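Local coordinates for protein 11R-lipoxygenase (PDB 3VF1) that probably catalyses the iron-dependent dioxygenation of polyunsaturated fatty acids, as lipoxygenases do, and depends on calcium, at residues Arg327-Pro332 / Val449-Gly454; Ala382-His387 / Pro590-Leu595; Lys376-Cys381 / Thr594-Pro599. All blocks are in the same frame, centred on the assembly; numbering follows the deposited sequence.

Contact 1. Residues Arg327-Pro332 / Val449-Gly454; sequences RYITTP and VLSIGG
R327 reaches across to a type I beta turn, L450 to G453, and binds its first carbonyl. The turn lies in the loop between helix 445-449 and helix 456-465 of the lipoxygenase domain. R327-P332 connects strand 325-326 to strand 333-338.

The polar part centres on L450 O. R327 NH1 donates to L450 O at 2.6 Å, with an N-H...O angle of 145°. The oxygen sits at the edge of the guanidinium, near its plane. NH1 itself stands above the carbonyl plane, 38° out of it. The turn's own closing donor, G453 N, comes to L450 O from the opposite face at 3.0 Å. Two bonds therefore grip this oxygen, one from within the turn and one from the incoming arginine. The R327 chain is extended from CG to NE, which carries the guanidinium along the turn to that site. NH1 also bonds to D447 O, and NH2 forms a salt bridge with D325. These partners should fix the rotation of the group. A second link is weak: S451 OG donates to Y328 O at 3.1 Å. At chi1 60°, OG lies between the backbone N and the carbonyl carbon of S451, and in this position it meets Y328 O.

The non-polar part follows the arginine stem and I329. R327 CB rests against S451 CB at 3.5 Å. Further along the stem, R327 CD passes S451 CA at 3.6 Å. I329 also packs on C381 of helix 369-410, so it touches both the turn and that helix. The L450 side chain lies about 9 Å from that of the iron ligand H392. At the far end of the contact the methyls I329 CG2 and I452 CG2 meet at 4.3 Å.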
loop_
_atom_site.group_PDB
_atom_site.type_symbol
_atom_site.label_atom_id
_atom_site.label_comp_id
_atom_site.label_asym_id
_atom_site.label_seq_id
_atom_site.Cartn_x
_atom_site.Cartn_y
_atom_site.Cartn_z
ATOM N N ARG A 327 5.089 -13.957 -25.109
ATOM C CA ARG A 327 5.663 -12.711 -24.622
ATOM C C ARG A 327 7.125 -12.915 -24.258
ATOM O O ARG A 327 7.564 -14.039 -24.010
ATOM C CB ARG A 327 4.877 -12.205 -23.414
ATOM C CG ARG A 327 3.393 -12.049 -23.690
ATOM C CD ARG A 327 2.605 -11.778 -22.424
ATOM N NE ARG A 327 1.169 -11.863 -22.661
ATOM C CZ ARG A 327 0.246 -11.789 -21.709
ATOM N NH1 ARG A 327 0.602 -11.628 -20.443
ATOM N NH2 ARG A 327 -1.037 -11.878 -22.025
ATOM N N TYR A 328 7.878 -11.823 -24.230
ATOM C CA TYR A 328 9.312 -11.901 -23.999
ATOM C C TYR A 328 9.779 -10.860 -22.996
ATOM O O TYR A 328 9.125 -9.837 -22.788
ATOM C CB TYR A 328 10.061 -11.713 -25.318
ATOM C CG TYR A 328 9.655 -12.696 -26.388
ATOM C CD1 TYR A 328 8.546 -12.459 -27.189
ATOM C CD2 TYR A 328 10.376 -13.864 -26.596
ATOM C CE1 TYR A 328 8.168 -13.357 -28.167
ATOM C CE2 TYR A 328 10.006 -14.767 -27.573
ATOM C CZ TYR A 328 8.900 -14.509 -28.355
ATOM O OH TYR A 328 8.524 -15.405 -29.328
ATOM N N ILE A 329 10.917 -11.141 -22.372
ATOM C CA ILE A 329 11.564 -10.202 -21.474
ATOM C C ILE A 329 13.041 -10.555 -21.424
ATOM O O ILE A 329 13.424 -11.690 -21.700
ATOM C CB ILE A 329 10.972 -10.262 -20.048
ATOM C CG1 ILE A 329 11.220 -8.947 -19.303
ATOM C CG2 ILE A 329 11.562 -11.433 -19.267
ATOM C CD1 ILE A 329 10.510 -7.748 -19.902
ATOM N N THR A 330 13.870 -9.580 -21.080
ATOM C CA THR A 330 15.298 -9.815 -20.954
ATOM C C THR A 330 15.706 -9.611 -19.499
ATOM O O THR A 330 14.856 -9.571 -18.611
ATOM C CB THR A 330 16.105 -8.881 -21.877
ATOM O OG1 THR A 330 16.054 -7.536 -21.382
ATOM C CG2 THR A 330 15.550 -8.924 -23.293
ATOM N N THR A 331 17.006 -9.497 -19.259
ATOM C CA THR A 331 17.529 -9.329 -17.913
ATOM C C THR A 331 18.557 -8.207 -17.950
ATOM O O THR A 331 19.738 -8.422 -17.675
ATOM C CB THR A 331 18.180 -10.629 -17.419
ATOM O OG1 THR A 331 19.288 -10.962 -18.263
ATOM C CG2 THR A 331 17.173 -11.767 -17.442
ATOM N N PRO A 332 18.098 -6.993 -18.280
ATOM C CA PRO A 332 18.964 -5.900 -18.723
ATOM C C PRO A 332 19.755 -5.209 -17.620
ATOM O O PRO A 332 19.492 -5.398 -16.433
ATOM C CB PRO A 332 17.973 -4.911 -19.331
ATOM C CG PRO A 332 16.736 -5.107 -18.536
ATOM C CD PRO A 332 16.690 -6.571 -18.184
ATOM N N VAL A 449 -1.367 -8.799 -18.717
ATOM C CA VAL A 449 -0.642 -7.623 -19.205
ATOM C C VAL A 449 0.883 -7.738 -19.121
ATOM O O VAL A 449 1.596 -7.058 -19.854
ATOM C CB VAL A 449 -1.076 -6.349 -18.447
ATOM C CG1 VAL A 449 -2.585 -6.183 -18.513
ATOM C CG2 VAL A 449 -0.601 -6.391 -17.003
ATOM N N LEU A 450 1.380 -8.586 -18.227
ATOM C CA LEU A 450 2.818 -8.739 -18.044
ATOM C C LEU A 450 3.369 -9.854 -18.923
ATOM O O LEU A 450 2.709 -10.870 -19.133
ATOM C CB LEU A 450 3.138 -9.045 -16.581
ATOM C CG LEU A 450 2.794 -7.958 -15.564
ATOM C CD1 LEU A 450 3.133 -8.439 -14.164
ATOM C CD2 LEU A 450 3.527 -6.665 -15.885
ATOM N N SER A 451 4.584 -9.668 -19.430
ATOM C CA SER A 451 5.218 -10.693 -20.251
ATOM C C SER A 451 5.661 -11.879 -19.400
ATOM O O SER A 451 5.784 -12.994 -19.903
ATOM C CB SER A 451 6.398 -10.119 -21.038
ATOM O OG SER A 451 7.393 -9.600 -20.180
ATOM N N ILE A 452 5.895 -11.642 -18.111
ATOM C CA ILE A 452 6.205 -12.738 -17.194
ATOM C C ILE A 452 4.923 -13.397 -16.697
ATOM O O ILE A 452 4.961 -14.264 -15.825
ATOM C CB ILE A 452 7.051 -12.286 -15.980
ATOM C CG1 ILE A 452 6.252 -11.347 -15.070
ATOM C CG2 ILE A 452 8.346 -11.637 -16.452
ATOM C CD1 ILE A 452 6.980 -10.973 -13.799
ATOM N N GLY A 453 3.789 -12.979 -17.252
ATOM C CA GLY A 453 2.526 -13.634 -16.974
ATOM C C GLY A 453 2.592 -15.076 -17.433
ATOM O O GLY A 453 3.448 -15.438 -18.239
ATOM N N GLY A 454 1.688 -15.900 -16.918
ATOM C CA GLY A 454 1.687 -17.316 -17.229
ATOM C C GLY A 454 2.239 -18.143 -16.084
ATOM O O GLY A 454 2.385 -19.358 -16.204
#

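Contact 2. Residues Ala382-His387 / Pro590-Leu595; sequences ADTQYH and PNSPTL
T384 faces S592, P593 and T594 from helix 369-410, and its neighbour Q385 adds a second hold. Together they pin a loop segment that follows helix 582-586 to the long helix that also carries the iron ligands H392 and H397.

Hydrogen bonds dominate. T384 OG1 pairs with S592 OG at 2.9 Å. T384 OG1 lies equally close to P593 O, at 2.9 Å. R380 O, one turn back on the same helix, is a second acceptor within reach, and the single T384 proton cannot fully serve both carbonyls. Q385 NE2 donates to T594 O at 2.8 Å, with an N-H...O angle of 154°. The oxygen lies near the amide plane of Q385, but NE2 stands above the plane of the T594 carbonyl, 43° out of it. A bend at chi2 (-55°) folds the Q385 chain back so that NE2 can also bond to C381 O. An alanine here would remove the amide, and T594 O would probably lose this donor and I452 N its weak bond to Q385 OE1. One water adds a bridge: it donates to D383 OD2 at 2.9 Å and bonds to S592 OG at 3.2 Å.

Non-polar contact is slight. T384 CG2 lies 3.9 Å from T594 CA and meets T594 CG2 at 4.0 Å. The T594 hydroxyl bonds to V449 O, in the neighbouring segment V449-G454.

Other helices enclose the joint. Y586 of helix 582-586 touches T384 and S592, while helix 619-632 meets T594 through M625 and L595 through Q621.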
loop_
_atom_site.group_PDB
_atom_site.type_symbol
_atom_site.label_atom_id
_atom_site.label_comp_id
_atom_site.label_asym_id
_atom_site.label_seq_id
_atom_site.Cartn_x
_atom_site.Cartn_y
_atom_site.Cartn_z
ATOM N N ALA A 382 11.429 -4.346 -18.436
ATOM C CA ALA A 382 11.957 -5.099 -17.308
ATOM C C ALA A 382 11.557 -4.427 -15.999
ATOM O O ALA A 382 11.156 -5.093 -15.040
ATOM C CB ALA A 382 13.469 -5.207 -17.406
ATOM N N ASP A 383 11.664 -3.102 -15.965
ATOM C CA ASP A 383 11.350 -2.339 -14.763
ATOM C C ASP A 383 9.876 -2.477 -14.398
ATOM O O ASP A 383 9.524 -2.497 -13.220
ATOM C CB ASP A 383 11.708 -0.864 -14.961
ATOM C CG ASP A 383 11.495 -0.039 -13.705
ATOM O OD1 ASP A 383 12.383 -0.050 -12.825
ATOM O OD2 ASP A 383 10.438 0.620 -13.600
ATOM N N THR A 384 9.022 -2.575 -15.409
ATOM C CA THR A 384 7.590 -2.742 -15.186
ATOM C C THR A 384 7.307 -4.053 -14.463
ATOM O O THR A 384 6.499 -4.097 -13.538
ATOM C CB THR A 384 6.801 -2.724 -16.508
ATOM O OG1 THR A 384 6.943 -1.443 -17.133
ATOM C CG2 THR A 384 5.326 -3.006 -16.254
ATOM N N GLN A 385 7.976 -5.119 -14.892
ATOM C CA GLN A 385 7.819 -6.420 -14.253
ATOM C C GLN A 385 8.159 -6.270 -12.779
ATOM O O GLN A 385 7.424 -6.729 -11.903
ATOM C CB GLN A 385 8.748 -7.469 -14.880
ATOM C CG GLN A 385 8.800 -7.482 -16.401
ATOM C CD GLN A 385 7.434 -7.633 -17.039
ATOM O OE1 GLN A 385 6.769 -8.654 -16.868
ATOM N NE2 GLN A 385 7.010 -6.615 -17.783
ATOM N N TYR A 386 9.285 -5.613 -12.519
ATOM C CA TYR A 386 9.772 -5.402 -11.164
ATOM C C TYR A 386 8.781 -4.572 -10.351
ATOM O O TYR A 386 8.457 -4.916 -9.219
ATOM C CB TYR A 386 11.130 -4.697 -11.212
ATOM C CG TYR A 386 11.871 -4.675 -9.895
ATOM C CD1 TYR A 386 11.467 -3.842 -8.859
ATOM C CD2 TYR A 386 12.987 -5.475 -9.693
ATOM C CE1 TYR A 386 12.148 -3.815 -7.656
ATOM C CE2 TYR A 386 13.675 -5.456 -8.494
ATOM C CZ TYR A 386 13.251 -4.623 -7.479
ATOM O OH TYR A 386 13.933 -4.602 -6.286
ATOM N N HIS A 387 8.296 -3.482 -10.937
ATOM C CA HIS A 387 7.417 -2.567 -10.216
ATOM C C HIS A 387 6.100 -3.218 -9.808
ATOM O O HIS A 387 5.676 -3.109 -8.660
ATOM C CB HIS A 387 7.114 -1.327 -11.055
ATOM C CG HIS A 387 5.976 -0.513 -10.524
ATOM N ND1 HIS A 387 4.740 -0.477 -11.132
ATOM C CD2 HIS A 387 5.881 0.278 -9.431
ATOM C CE1 HIS A 387 3.936 0.312 -10.443
ATOM N NE2 HIS A 387 4.603 0.782 -9.405
ATOM N N PRO A 590 4.071 3.372 -24.202
ATOM C CA PRO A 590 5.493 3.369 -24.568
ATOM C C PRO A 590 6.421 3.890 -23.471
ATOM O O PRO A 590 7.611 3.579 -23.487
ATOM C CB PRO A 590 5.543 4.296 -25.785
ATOM C CG PRO A 590 4.175 4.224 -26.367
ATOM C CD PRO A 590 3.252 4.094 -25.192
ATOM N N ASN A 591 5.891 4.673 -22.537
ATOM C CA ASN A 591 6.706 5.207 -21.451
ATOM C C ASN A 591 7.141 4.112 -20.482
ATOM O O ASN A 591 8.145 4.254 -19.783
ATOM C CB ASN A 591 5.948 6.306 -20.701
ATOM C CG ASN A 591 6.778 6.940 -19.599
ATOM O OD1 ASN A 591 7.726 7.679 -19.870
ATOM N ND2 ASN A 591 6.420 6.662 -18.350
ATOM N N SER A 592 6.383 3.021 -20.448
ATOM C CA SER A 592 6.703 1.895 -19.581
ATOM C C SER A 592 5.957 0.644 -20.043
ATOM O O SER A 592 4.922 0.287 -19.481
ATOM C CB SER A 592 6.337 2.224 -18.133
ATOM O OG SER A 592 7.054 1.405 -17.224
ATOM N N PRO A 593 6.488 -0.025 -21.079
ATOM C CA PRO A 593 5.865 -1.217 -21.667
ATOM C C PRO A 593 5.649 -2.328 -20.644
ATOM O O PRO A 593 6.504 -2.545 -19.786
ATOM C CB PRO A 593 6.882 -1.662 -22.724
ATOM C CG PRO A 593 7.687 -0.448 -23.026
ATOM C CD PRO A 593 7.747 0.332 -21.755
ATOM N N THR A 594 4.520 -3.022 -20.741
ATOM C CA THR A 594 4.202 -4.103 -19.815
ATOM C C THR A 594 4.623 -5.455 -20.375
ATOM O O THR A 594 4.925 -6.378 -19.622
ATOM C CB THR A 594 2.695 -4.145 -19.493
ATOM O OG1 THR A 594 1.944 -4.332 -20.700
ATOM C CG2 THR A 594 2.258 -2.851 -18.824
ATOM N N LEU A 595 4.639 -5.569 -21.698
ATOM C CA LEU A 595 5.057 -6.806 -22.344
ATOM C C LEU A 595 5.682 -6.540 -23.708
ATOM O O LEU A 595 5.550 -5.449 -24.262
ATOM C CB LEU A 595 3.866 -7.758 -22.494
ATOM C CG LEU A 595 2.700 -7.287 -23.372
ATOM C CD1 LEU A 595 3.005 -7.450 -24.855
ATOM C CD2 LEU A 595 1.426 -8.039 -23.014
HETATM O O HOH W 1 7.627 0.976 -14.137
#

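Contact 3. Residues Lys376-Cys381 / Thr594-Pro599; sequences KLWLRC and TLMRQP
M596 lies against one face of the W378 indole, and this is the tight part of the contact. M596 CG sits 3.4 Å from the centroid of the six-membered ring, 13° off the ring normal, a CH-pi contact. The sulfur follows it over the same face, with M596 SD 4.4 Å from that centroid, in a Met-aromatic contact. Close packing continues at the rim, where M596 CB approaches W378 CH2 to 3.2 Å. The methionine is bent at chi2 (-65°), which brings M596 CE back to L377 CB at 3.9 Å. C381 SG packs alongside the methionine, 4.1 Å from M596 CG, and lies near the backbone of T594 and L595. Y328 bonds to the M596 backbone from the side of another loop.

The outer end is more exposed and involves few atoms. Q598 and P599 are open to solvent, and the Q598 side chain leads away. Backbone touches the ring here: P599 C lies 3.7 Å from W378 CZ2, in an oblique approach. The one close point is Q598 O, at the ring edge and near its plane, 3.1 Å from W378 CH2.

No hydrogen bond crosses between these two segments. The contact relies on shape and dispersion, with sulfur and methylene over the pi face. The carbonyl at the edge probably gains a little from the weakly positive ring hydrogens.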
loop_
_atom_site.group_PDB
_atom_site.type_symbol
_atom_site.label_atom_id
_atom_site.label_comp_id
_atom_site.label_asym_id
_atom_site.label_seq_id
_atom_site.Cartn_x
_atom_site.Cartn_y
_atom_site.Cartn_z
ATOM N N LYS A 376 15.947 1.250 -24.991
ATOM C CA LYS A 376 15.332 1.884 -23.831
ATOM C C LYS A 376 13.991 1.244 -23.482
ATOM O O LYS A 376 13.671 1.066 -22.308
ATOM C CB LYS A 376 15.155 3.385 -24.073
ATOM C CG LYS A 376 16.463 4.165 -24.057
ATOM C CD LYS A 376 16.234 5.668 -24.101
ATOM C CE LYS A 376 15.560 6.106 -25.393
ATOM N NZ LYS A 376 15.385 7.583 -25.451
ATOM N N LEU A 377 13.210 0.898 -24.500
ATOM C CA LEU A 377 11.903 0.291 -24.282
ATOM C C LEU A 377 12.029 -1.036 -23.545
ATOM O O LEU A 377 11.214 -1.349 -22.680
ATOM C CB LEU A 377 11.175 0.085 -25.612
ATOM C CG LEU A 377 10.695 1.369 -26.297
ATOM C CD1 LEU A 377 10.258 1.092 -27.728
ATOM C CD2 LEU A 377 9.561 2.004 -25.509
ATOM N N TRP A 378 13.056 -1.809 -23.883
ATOM C CA TRP A 378 13.269 -3.111 -23.257
ATOM C C TRP A 378 13.747 -2.981 -21.814
ATOM O O TRP A 378 13.483 -3.852 -20.987
ATOM C CB TRP A 378 14.262 -3.942 -24.071
ATOM C CG TRP A 378 13.635 -4.624 -25.255
ATOM C CD1 TRP A 378 13.598 -4.170 -26.543
ATOM C CD2 TRP A 378 12.949 -5.883 -25.254
ATOM N NE1 TRP A 378 12.934 -5.069 -27.342
ATOM C CE2 TRP A 378 12.526 -6.128 -26.576
ATOM C CE3 TRP A 378 12.654 -6.825 -24.265
ATOM C CZ2 TRP A 378 11.823 -7.276 -26.932
ATOM C CZ3 TRP A 378 11.955 -7.965 -24.621
ATOM C CH2 TRP A 378 11.550 -8.181 -25.943
ATOM N N LEU A 379 14.446 -1.891 -21.511
ATOM C CA LEU A 379 14.890 -1.630 -20.145
ATOM C C LEU A 379 13.696 -1.274 -19.262
ATOM O O LEU A 379 13.591 -1.737 -18.127
ATOM C CB LEU A 379 15.918 -0.497 -20.123
ATOM C CG LEU A 379 16.506 -0.148 -18.754
ATOM C CD1 LEU A 379 17.284 -1.319 -18.175
ATOM C CD2 LEU A 379 17.394 1.085 -18.857
ATOM N N ARG A 380 12.795 -0.453 -19.790
ATOM C CA ARG A 380 11.596 -0.056 -19.062
ATOM C C ARG A 380 10.652 -1.236 -18.862
ATOM O O ARG A 380 10.000 -1.351 -17.826
ATOM C CB ARG A 380 10.868 1.064 -19.808
ATOM C CG ARG A 380 11.636 2.370 -19.856
ATOM C CD ARG A 380 11.743 2.995 -18.476
ATOM N NE ARG A 380 10.436 3.370 -17.940
ATOM C CZ ARG A 380 10.198 3.645 -16.661
ATOM N NH1 ARG A 380 11.174 3.582 -15.765
ATOM N NH2 ARG A 380 8.974 3.977 -16.274
ATOM N N CYS A 381 10.578 -2.112 -19.857
ATOM C CA CYS A 381 9.711 -3.278 -19.770
ATOM C C CYS A 381 10.124 -4.149 -18.590
ATOM O O CYS A 381 9.279 -4.626 -17.834
ATOM C CB CYS A 381 9.755 -4.086 -21.067
ATOM S SG CYS A 381 8.476 -5.369 -21.169
ATOM N N THR A 594 4.520 -3.022 -20.741
ATOM C CA THR A 594 4.202 -4.103 -19.815
ATOM C C THR A 594 4.623 -5.455 -20.375
ATOM O O THR A 594 4.925 -6.378 -19.622
ATOM C CB THR A 594 2.695 -4.145 -19.493
ATOM O OG1 THR A 594 1.944 -4.332 -20.700
ATOM C CG2 THR A 594 2.258 -2.851 -18.824
ATOM N N LEU A 595 4.639 -5.569 -21.698
ATOM C CA LEU A 595 5.057 -6.806 -22.344
ATOM C C LEU A 595 5.682 -6.540 -23.708
ATOM O O LEU A 595 5.550 -5.449 -24.262
ATOM C CB LEU A 595 3.866 -7.758 -22.494
ATOM C CG LEU A 595 2.700 -7.287 -23.372
ATOM C CD1 LEU A 595 3.005 -7.450 -24.855
ATOM C CD2 LEU A 595 1.426 -8.039 -23.014
ATOM N N MET A 596 6.371 -7.547 -24.234
ATOM C CA MET A 596 6.885 -7.510 -25.595
ATOM C C MET A 596 6.421 -8.767 -26.321
ATOM O O MET A 596 6.482 -9.865 -25.772
ATOM C CB MET A 596 8.411 -7.428 -25.596
ATOM C CG MET A 596 8.967 -6.091 -25.127
ATOM S SD MET A 596 8.533 -4.724 -26.220
ATOM C CE MET A 596 9.545 -3.411 -25.547
ATOM N N ARG A 597 5.953 -8.602 -27.554
ATOM C CA ARG A 597 5.400 -9.714 -28.317
ATOM C C ARG A 597 6.435 -10.345 -29.239
ATOM O O ARG A 597 6.177 -11.375 -29.861
ATOM C CB ARG A 597 4.205 -9.243 -29.139
ATOM C CG ARG A 597 2.998 -8.861 -28.310
ATOM C CD ARG A 597 1.859 -8.425 -29.207
ATOM N NE ARG A 597 2.181 -7.187 -29.910
ATOM C CZ ARG A 597 1.775 -6.886 -31.140
ATOM N NH1 ARG A 597 1.022 -7.731 -31.832
ATOM N NH2 ARG A 597 2.126 -5.729 -31.683
ATOM N N GLN A 598 7.602 -9.719 -29.332
ATOM C CA GLN A 598 8.691 -10.250 -30.139
ATOM C C GLN A 598 9.961 -10.283 -29.309
ATOM O O GLN A 598 10.125 -9.480 -28.393
ATOM C CB GLN A 598 8.916 -9.382 -31.374
ATOM C CG GLN A 598 7.729 -9.313 -32.318
ATOM C CD GLN A 598 7.494 -10.622 -33.043
ATOM O OE1 GLN A 598 8.373 -11.482 -33.095
ATOM N NE2 GLN A 598 6.303 -10.781 -33.606
ATOM N N PRO A 599 10.867 -11.218 -29.620
ATOM C CA PRO A 599 12.150 -11.237 -28.916
ATOM C C PRO A 599 12.956 -9.984 -29.232
ATOM O O PRO A 599 12.686 -9.329 -30.237
ATOM C CB PRO A 599 12.842 -12.487 -29.471
ATOM C CG PRO A 599 12.181 -12.748 -30.784
ATOM C CD PRO A 599 10.767 -12.282 -30.635
#

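How the contacts relate
All three contacts lie within the lipoxygenase domain, and all are largely buried. Contact 2 is the most enclosed and lies nearest the centre of the chain. Contact 3 runs outward to exposed Q598 and P599. Contacts 2 and 3 join helix 369-410 to the same loop and share T594 and L595, but the inner contact is polar and the outer one is made of sulfur and an aromatic ring. Contact 1 instead joins two loops, with an arginine as its main link. It borders both others, touching the 594-599 loop and, where P332 packs on A382, helix 369-410.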